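Local coordinates for endo-beta-1,4-glucanase (cellulase B) (Bacillus halodurans, PDB 4V2X), which joins a family 5 glycoside hydrolase module to Ig-like and family 46 carbohydrate-binding modules and hydrolyses beta-glucans, including xyloglucan and beta-1,3-1,4-glucans, at residues T111-I116 with M169-S174; H163-V168 with L215-T220; S174-L179 with T220-I225. All coordinates share one frame; numbering follows the deposited sequence.

Contact 1 of 3, residues T111-I116 with M169-S174; sequences TWENRI and MVKYRS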
# COMPACT_ATOMS: atom_id res chain seq x y z
N THR A 111 -2.01 23.96 -15.96
CA THR A 111 -3.02 23.02 -16.41
C THR A 111 -2.76 22.77 -17.89
O THR A 111 -2.77 23.69 -18.69
CB THR A 111 -4.42 23.57 -16.18
OG1 THR A 111 -4.64 23.71 -14.77
CG2 THR A 111 -5.47 22.64 -16.76
N TRP A 112 -2.51 21.51 -18.24
CA TRP A 112 -2.13 21.15 -19.61
C TRP A 112 -3.33 20.80 -20.48
O TRP A 112 -3.32 21.07 -21.67
CB TRP A 112 -1.09 20.04 -19.57
CG TRP A 112 0.11 20.45 -18.78
CD1 TRP A 112 0.35 20.18 -17.46
CD2 TRP A 112 1.20 21.25 -19.23
NE1 TRP A 112 1.53 20.75 -17.07
CE2 TRP A 112 2.08 21.41 -18.14
CE3 TRP A 112 1.52 21.86 -20.45
CZ2 TRP A 112 3.26 22.15 -18.23
CZ3 TRP A 112 2.69 22.58 -20.54
CH2 TRP A 112 3.55 22.72 -19.43
N GLU A 113 -4.36 20.21 -19.88
CA GLU A 113 -5.64 20.03 -20.56
C GLU A 113 -6.05 21.34 -21.26
O GLU A 113 -5.91 22.42 -20.68
CB GLU A 113 -6.72 19.60 -19.56
CG GLU A 113 -8.03 19.15 -20.20
CD GLU A 113 -8.04 17.68 -20.61
OE1 GLU A 113 -6.99 17.10 -20.92
OE2 GLU A 113 -9.14 17.09 -20.62
N ASN A 114 -6.55 21.22 -22.49
CA ASN A 114 -6.91 22.37 -23.37
C ASN A 114 -5.73 22.96 -24.13
O ASN A 114 -5.93 23.82 -24.99
CB ASN A 114 -7.65 23.50 -22.64
CG ASN A 114 -8.92 23.05 -21.94
OD1 ASN A 114 -9.15 23.35 -20.77
ND2 ASN A 114 -9.76 22.32 -22.67
N ARG A 115 -4.51 22.54 -23.82
CA ARG A 115 -3.32 22.97 -24.56
C ARG A 115 -2.50 21.76 -25.04
O ARG A 115 -1.29 21.86 -25.21
CB ARG A 115 -2.46 23.89 -23.69
CG ARG A 115 -3.18 25.14 -23.22
CD ARG A 115 -3.65 25.04 -21.78
NE ARG A 115 -4.38 26.24 -21.40
CZ ARG A 115 -4.44 26.75 -20.16
NH1 ARG A 115 -3.81 26.17 -19.14
NH2 ARG A 115 -5.14 27.86 -19.95
N ILE A 116 -3.19 20.64 -25.25
CA ILE A 116 -2.55 19.40 -25.69
C ILE A 116 -3.37 18.75 -26.82
O ILE A 116 -4.57 18.98 -26.92
CB ILE A 116 -2.38 18.39 -24.53
CG1 ILE A 116 -3.73 18.11 -23.85
CG2 ILE A 116 -1.36 18.92 -23.52
CD1 ILE A 116 -3.65 17.14 -22.69
N MET A 169 -2.95 6.52 -17.34
CA MET A 169 -1.50 6.30 -17.29
C MET A 169 -0.80 6.68 -18.60
O MET A 169 0.26 7.30 -18.57
CB MET A 169 -1.18 4.86 -16.90
CG MET A 169 -1.17 4.59 -15.39
SD MET A 169 0.04 5.54 -14.42
CE MET A 169 1.37 5.70 -15.60
N VAL A 170 -1.40 6.32 -19.73
CA VAL A 170 -0.84 6.67 -21.04
C VAL A 170 -0.71 8.19 -21.21
O VAL A 170 0.33 8.68 -21.64
CB VAL A 170 -1.70 6.09 -22.20
CG1 VAL A 170 -1.35 6.73 -23.53
CG2 VAL A 170 -1.51 4.57 -22.28
N LYS A 171 -1.77 8.92 -20.87
CA LYS A 171 -1.78 10.38 -20.99
C LYS A 171 -0.80 11.05 -20.02
O LYS A 171 -0.04 11.94 -20.41
CB LYS A 171 -3.20 10.88 -20.72
CG LYS A 171 -3.42 12.34 -21.05
CD LYS A 171 -4.90 12.67 -20.99
CE LYS A 171 -5.16 14.16 -21.15
NZ LYS A 171 -6.60 14.44 -21.23
N TYR A 172 -0.82 10.61 -18.77
CA TYR A 172 0.08 11.11 -17.73
C TYR A 172 1.55 10.86 -18.10
O TYR A 172 2.37 11.76 -18.02
CB TYR A 172 -0.27 10.43 -16.41
CG TYR A 172 0.50 10.83 -15.18
CD1 TYR A 172 0.16 11.96 -14.45
CD2 TYR A 172 1.52 10.02 -14.69
CE1 TYR A 172 0.84 12.31 -13.29
CE2 TYR A 172 2.20 10.35 -13.53
CZ TYR A 172 1.86 11.49 -12.84
OH TYR A 172 2.55 11.79 -11.69
N ARG A 173 1.85 9.62 -18.51
CA ARG A 173 3.19 9.27 -18.95
C ARG A 173 3.64 10.18 -20.09
O ARG A 173 4.75 10.70 -20.07
CB ARG A 173 3.24 7.80 -19.39
CG ARG A 173 4.50 7.38 -20.13
CD ARG A 173 4.52 5.88 -20.34
NE ARG A 173 5.02 5.17 -19.17
CZ ARG A 173 6.31 5.06 -18.88
NH1 ARG A 173 7.22 5.62 -19.67
NH2 ARG A 173 6.70 4.41 -17.79
N SER A 174 2.77 10.37 -21.08
CA SER A 174 3.12 11.19 -22.23
C SER A 174 3.48 12.62 -21.82
O SER A 174 4.47 13.18 -22.31
CB SER A 174 1.99 11.23 -23.25
OG SER A 174 2.34 12.11 -24.31
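Lys171 reaches from the flank of helix 165-183 to the loop at Glu113 and Ile116, and it is the one residue of its helical segment to touch the 111-116 segment. From CB the side chain runs straight out: CG stands anti to the backbone N (chi1 -170°), and every later torsion is close to fully extended. CG and CD serve as the span. The first atom to find partners is CE, which passes Ile116 CD1 at 3.7 Å on one flank and lies 3.5 Å from Glu113 OE1. NZ then forms a salt bridge with Glu113 OE1 at 2.7 Å, using the syn lone pair of OE1, the one facing OE2. OE2 stays farther away, 3.7 Å from Lys171 NZ, which makes the grip one-sided rather than forked.

Glu113 crosses the lysine at about a right angle, its own chain bent at chi2 (86°). It occupies the second position of a type II beta turn from Trp112 to Arg115, closed by Arg115 N to Trp112 O at 2.9 Å. Arg115 NH1 ties the end of the turn to the residue before it, donating close to its guanidinium plane to Thr111 O at 2.7 Å. Asp153 also takes the backbone N-H groups of Trp112 and Glu113.

The contact joins the loop after strand 105-108 to helix 165-183 on the outside of the (beta/alpha)8 barrel. Lys171 NZ also bonds a glycerol, probably from the crystallisation liquor, and the ammonium makes a cation-pi contact with Trp157. The nearby carboxylate and the indole of Trp157 probably favour the protonated amine, and the salt bridge adds a directional tie where little apolar surface is buried.

Contact 2 of 3, residues H163-V168 with L215-T220; sequences HNYNGV and LDDLNT. With CA (calcium ion), chain B.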
# COMPACT_ATOMS: atom_id res chain seq x y z
N HIS A 163 -11.23 3.91 -12.74
CA HIS A 163 -11.98 3.10 -13.71
C HIS A 163 -11.41 3.21 -15.13
O HIS A 163 -12.03 2.75 -16.09
CB HIS A 163 -13.45 3.49 -13.68
CG HIS A 163 -14.09 3.25 -12.35
ND1 HIS A 163 -14.42 1.99 -11.90
CD2 HIS A 163 -14.46 4.11 -11.37
CE1 HIS A 163 -14.96 2.08 -10.70
NE2 HIS A 163 -15.00 3.36 -10.35
N ASN A 164 -10.22 3.78 -15.25
CA ASN A 164 -9.55 3.93 -16.53
C ASN A 164 -8.04 3.98 -16.29
O ASN A 164 -7.39 4.99 -16.55
CB ASN A 164 -10.02 5.20 -17.23
CG ASN A 164 -9.52 5.31 -18.66
OD1 ASN A 164 -8.95 4.36 -19.21
ND2 ASN A 164 -9.70 6.47 -19.26
N TYR A 165 -7.50 2.87 -15.81
CA TYR A 165 -6.12 2.81 -15.33
C TYR A 165 -5.13 3.12 -16.46
O TYR A 165 -4.35 4.07 -16.36
CB TYR A 165 -5.80 1.44 -14.71
CG TYR A 165 -4.46 1.43 -14.01
CD1 TYR A 165 -3.29 1.25 -14.73
CD2 TYR A 165 -4.37 1.65 -12.64
CE1 TYR A 165 -2.06 1.28 -14.10
CE2 TYR A 165 -3.15 1.67 -12.00
CZ TYR A 165 -2.00 1.48 -12.75
OH TYR A 165 -0.77 1.51 -12.14
N ASN A 166 -5.18 2.33 -17.53
CA ASN A 166 -4.21 2.50 -18.61
C ASN A 166 -4.45 3.78 -19.42
O ASN A 166 -3.49 4.41 -19.87
CB ASN A 166 -4.18 1.26 -19.52
CG ASN A 166 -3.51 0.04 -18.86
OD1 ASN A 166 -4.00 -1.08 -18.98
ND2 ASN A 166 -2.38 0.27 -18.19
N GLY A 167 -5.70 4.19 -19.57
CA GLY A 167 -6.01 5.44 -20.28
C GLY A 167 -5.40 6.66 -19.62
O GLY A 167 -4.78 7.51 -20.28
N VAL A 168 -5.57 6.77 -18.30
CA VAL A 168 -4.96 7.86 -17.56
C VAL A 168 -3.44 7.73 -17.57
O VAL A 168 -2.73 8.71 -17.80
CB VAL A 168 -5.49 7.94 -16.11
CG1 VAL A 168 -4.63 8.85 -15.25
CG2 VAL A 168 -6.93 8.42 -16.11
N LEU A 215 -2.43 6.69 -6.35
CA LEU A 215 -1.52 7.83 -6.17
C LEU A 215 -0.06 7.36 -6.07
O LEU A 215 0.84 7.98 -6.66
CB LEU A 215 -1.90 8.68 -4.95
CG LEU A 215 -0.97 9.86 -4.66
CD1 LEU A 215 -0.78 10.78 -5.85
CD2 LEU A 215 -1.50 10.64 -3.47
N ASP A 216 0.18 6.26 -5.38
CA ASP A 216 1.53 5.71 -5.35
C ASP A 216 2.03 5.44 -6.77
O ASP A 216 3.16 5.75 -7.10
CB ASP A 216 1.62 4.43 -4.53
CG ASP A 216 2.94 3.72 -4.71
OD1 ASP A 216 3.06 2.92 -5.67
OD2 ASP A 216 3.89 3.99 -3.93
N ASP A 217 1.18 4.85 -7.60
CA ASP A 217 1.55 4.56 -8.99
C ASP A 217 1.86 5.82 -9.80
O ASP A 217 2.83 5.85 -10.56
CB ASP A 217 0.46 3.75 -9.68
CG ASP A 217 0.37 2.32 -9.17
OD1 ASP A 217 1.21 1.90 -8.35
OD2 ASP A 217 -0.56 1.61 -9.60
N LEU A 218 1.06 6.87 -9.64
CA LEU A 218 1.31 8.13 -10.35
C LEU A 218 2.62 8.75 -9.92
O LEU A 218 3.41 9.20 -10.75
CB LEU A 218 0.18 9.14 -10.12
CG LEU A 218 -1.17 8.85 -10.75
CD1 LEU A 218 -2.16 9.89 -10.25
CD2 LEU A 218 -1.10 8.87 -12.27
N ASN A 219 2.86 8.79 -8.62
CA ASN A 219 4.10 9.32 -8.10
C ASN A 219 5.31 8.52 -8.57
O ASN A 219 6.37 9.06 -8.84
CB ASN A 219 4.07 9.38 -6.57
CG ASN A 219 3.27 10.57 -6.04
OD1 ASN A 219 3.14 11.59 -6.71
ND2 ASN A 219 2.75 10.44 -4.82
N THR A 220 5.12 7.21 -8.67
CA THR A 220 6.21 6.29 -8.99
C THR A 220 6.58 6.33 -10.47
O THR A 220 7.76 6.37 -10.82
CB THR A 220 5.82 4.86 -8.58
OG1 THR A 220 5.62 4.83 -7.17
CG2 THR A 220 6.90 3.83 -8.96
CA CA B . 2.50 0.87 -6.67
O HOH W 1 0.38 1.19 -5.58
O HOH W 2 3.44 0.13 -4.57
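Tyr165 OH donates a hydrogen bond of 2.6 Å to Asp217 OD2, the only hydrogen bond between the two segments. The carboxylate oxygen sits at the edge of the tyrosine ring, near its plane, but the hydroxyl comes in from above the carboxylate, 46° out of its plane. A chi1 of -170° swings the Tyr165 ring away from its own backbone N and out to the neighbouring helix.

Metal coordination uses the other oxygen. Asp217 OD1 binds the calcium ion at 2.4 Å and Asp216 OD1 at 2.3 Å, beside two waters; Asp216 and Asp217 of the second subunit complete the site, so the ion bridges the dimer. Asp217 OD2 has a further partner in Lys261 of the second subunit, a salt bridge. The two helices follow the third and fourth strands of the (beta/alpha)8 barrel, and the calcium lies on this outer helical layer.

Within the segments, side chains also bond to the backbone. Asp216 O accepts from Thr220 N on one face of the peptide and from Thr220 OG1, at 2.6 Å, on the other. Asn164 is the N-cap of helix 165-183, its OD1 accepting weakly from Gly167 N.

Contact 3 of 3, residues S174-L179 with T220-I225; sequences SLWEQL and TVFFEI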
# COMPACT_ATOMS: atom_id res chain seq x y z
N SER A 174 2.77 10.37 -21.08
CA SER A 174 3.12 11.19 -22.23
C SER A 174 3.48 12.62 -21.82
O SER A 174 4.47 13.18 -22.31
CB SER A 174 1.99 11.23 -23.25
OG SER A 174 2.34 12.11 -24.31
N LEU A 175 2.69 13.21 -20.93
CA LEU A 175 2.93 14.58 -20.52
C LEU A 175 4.26 14.70 -19.79
O LEU A 175 5.04 15.60 -20.08
CB LEU A 175 1.77 15.12 -19.67
CG LEU A 175 0.45 15.35 -20.40
CD1 LEU A 175 -0.59 15.92 -19.45
CD2 LEU A 175 0.60 16.27 -21.60
N TRP A 176 4.53 13.79 -18.86
CA TRP A 176 5.76 13.87 -18.09
C TRP A 176 6.99 13.47 -18.91
O TRP A 176 8.07 13.98 -18.66
CB TRP A 176 5.68 13.07 -16.79
CG TRP A 176 5.09 13.91 -15.69
CD1 TRP A 176 3.98 13.64 -14.96
CD2 TRP A 176 5.58 15.18 -15.24
NE1 TRP A 176 3.75 14.66 -14.07
CE2 TRP A 176 4.72 15.62 -14.22
CE3 TRP A 176 6.68 15.98 -15.59
CZ2 TRP A 176 4.91 16.82 -13.55
CZ3 TRP A 176 6.86 17.18 -14.92
CH2 TRP A 176 5.99 17.59 -13.91
N GLU A 177 6.82 12.58 -19.88
CA GLU A 177 7.89 12.31 -20.84
C GLU A 177 8.26 13.58 -21.61
O GLU A 177 9.44 13.93 -21.71
CB GLU A 177 7.49 11.18 -21.80
CG GLU A 177 7.63 9.80 -21.19
CD GLU A 177 7.17 8.68 -22.10
OE1 GLU A 177 6.62 8.96 -23.19
OE2 GLU A 177 7.34 7.50 -21.71
N GLN A 178 7.25 14.30 -22.10
CA GLN A 178 7.47 15.54 -22.85
C GLN A 178 8.10 16.65 -22.01
O GLN A 178 9.03 17.31 -22.46
CB GLN A 178 6.17 16.07 -23.44
CG GLN A 178 5.62 15.24 -24.59
CD GLN A 178 4.29 15.76 -25.08
OE1 GLN A 178 4.23 16.78 -25.75
NE2 GLN A 178 3.21 15.07 -24.74
N LEU A 179 7.56 16.88 -20.82
CA LEU A 179 8.09 17.93 -19.95
C LEU A 179 9.50 17.61 -19.48
O LEU A 179 10.36 18.48 -19.48
CB LEU A 179 7.18 18.15 -18.74
CG LEU A 179 5.81 18.73 -19.08
CD1 LEU A 179 4.92 18.71 -17.84
CD2 LEU A 179 5.93 20.13 -19.64
N THR A 220 5.12 7.21 -8.67
CA THR A 220 6.21 6.29 -8.99
C THR A 220 6.58 6.33 -10.47
O THR A 220 7.76 6.37 -10.82
CB THR A 220 5.82 4.86 -8.58
OG1 THR A 220 5.62 4.83 -7.17
CG2 THR A 220 6.90 3.83 -8.96
N VAL A 221 5.58 6.33 -11.34
CA VAL A 221 5.84 6.42 -12.76
C VAL A 221 6.46 7.78 -13.13
O VAL A 221 7.32 7.86 -14.01
CB VAL A 221 4.58 6.12 -13.61
CG1 VAL A 221 3.50 7.17 -13.40
CG2 VAL A 221 4.96 5.99 -15.08
N PHE A 222 6.03 8.83 -12.46
CA PHE A 222 6.61 10.16 -12.62
C PHE A 222 8.10 10.12 -12.27
O PHE A 222 8.94 10.56 -13.05
CB PHE A 222 5.81 11.14 -11.75
CG PHE A 222 6.53 12.41 -11.39
CD1 PHE A 222 6.60 13.46 -12.28
CD2 PHE A 222 7.05 12.58 -10.12
CE1 PHE A 222 7.22 14.65 -11.93
CE2 PHE A 222 7.68 13.76 -9.76
CZ PHE A 222 7.76 14.80 -10.67
N PHE A 223 8.42 9.53 -11.13
CA PHE A 223 9.81 9.36 -10.70
C PHE A 223 10.62 8.61 -11.76
O PHE A 223 11.69 9.07 -12.18
CB PHE A 223 9.84 8.62 -9.36
CG PHE A 223 11.22 8.24 -8.91
CD1 PHE A 223 11.97 9.11 -8.12
CD2 PHE A 223 11.76 7.00 -9.24
CE1 PHE A 223 13.23 8.75 -7.69
CE2 PHE A 223 13.02 6.64 -8.80
CZ PHE A 223 13.76 7.52 -8.03
N GLU A 224 10.10 7.46 -12.19
CA GLU A 224 10.79 6.61 -13.18
C GLU A 224 11.08 7.35 -14.48
O GLU A 224 12.19 7.31 -15.00
CB GLU A 224 9.97 5.35 -13.47
CG GLU A 224 10.03 4.29 -12.39
CD GLU A 224 9.15 3.09 -12.71
OE1 GLU A 224 7.91 3.22 -12.68
OE2 GLU A 224 9.71 2.01 -13.00
N ILE A 225 10.06 8.04 -14.99
CA ILE A 225 10.18 8.81 -16.22
C ILE A 225 11.23 9.90 -16.09
O ILE A 225 12.15 9.98 -16.90
CB ILE A 225 8.83 9.45 -16.63
CG1 ILE A 225 7.87 8.37 -17.12
CG2 ILE A 225 9.03 10.49 -17.73
CD1 ILE A 225 6.43 8.80 -17.18
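Phe222 presents an edge to one face of Trp176 in a T-shaped pair, the phenyl centroid 4.7 Å from that of the five-membered ring and the planes at 64°. Phe222 CD1 stands over the centre of the indole, and its closest approach is 3.5 Å, to Trp176 CE2. Alongside, Ile225 CG2 lies against the helix backbone, 3.7 Å from Trp176 O, and touches Glu177 CG at 3.8 Å.

Around this core, Leu179 CD1 covers the opposite face of the indole near its rim, the rings of Tyr172 and Trp176 also meet edge-to-face, and Trp176 NE1 donates to Ser194 O, which would help to fix the rotation of the ring. Glu177 carries its carboxylate to Arg173 in a salt bridge. A leucine in place of Trp176 would probably leave Phe222 without its aromatic face and Ser194 O without the indole N-H.

The axes of segments 174-179 and 220-225 come within 9.7 Å and cross at -30°; their helices are consecutive in the outer layer of the (beta/alpha)8 barrel. Between them the contact is apolar and aromatic, so shape and ring orientation hold this pair together, while the one polar atom of the indole is satisfied by a loop carbonyl.

How the contacts relate
All three contacts lie in the (beta/alpha)8 catalytic module and involve helix 165-183. Contact 1 ties this helix to the loop after strand 105-108, while contacts 2 and 3 join it to helix 209-227 at successive levels, with centres about 12 Å apart and Thr220 common to both. Contact 1 is centred about 13 Å from contact 2 and 11 Å from contact 3, and shares Ser174 with the latter. Tyr172 connects the levels, its OH probably hydrogen-bonded to Leu218 O at 2.9 Å. Along the chain contact 1 closes before contact 3 opens, and contact 2 interleaves with both. Helix 165-183 is thus held on two flanks, beside the calcium-bridged dimer interface.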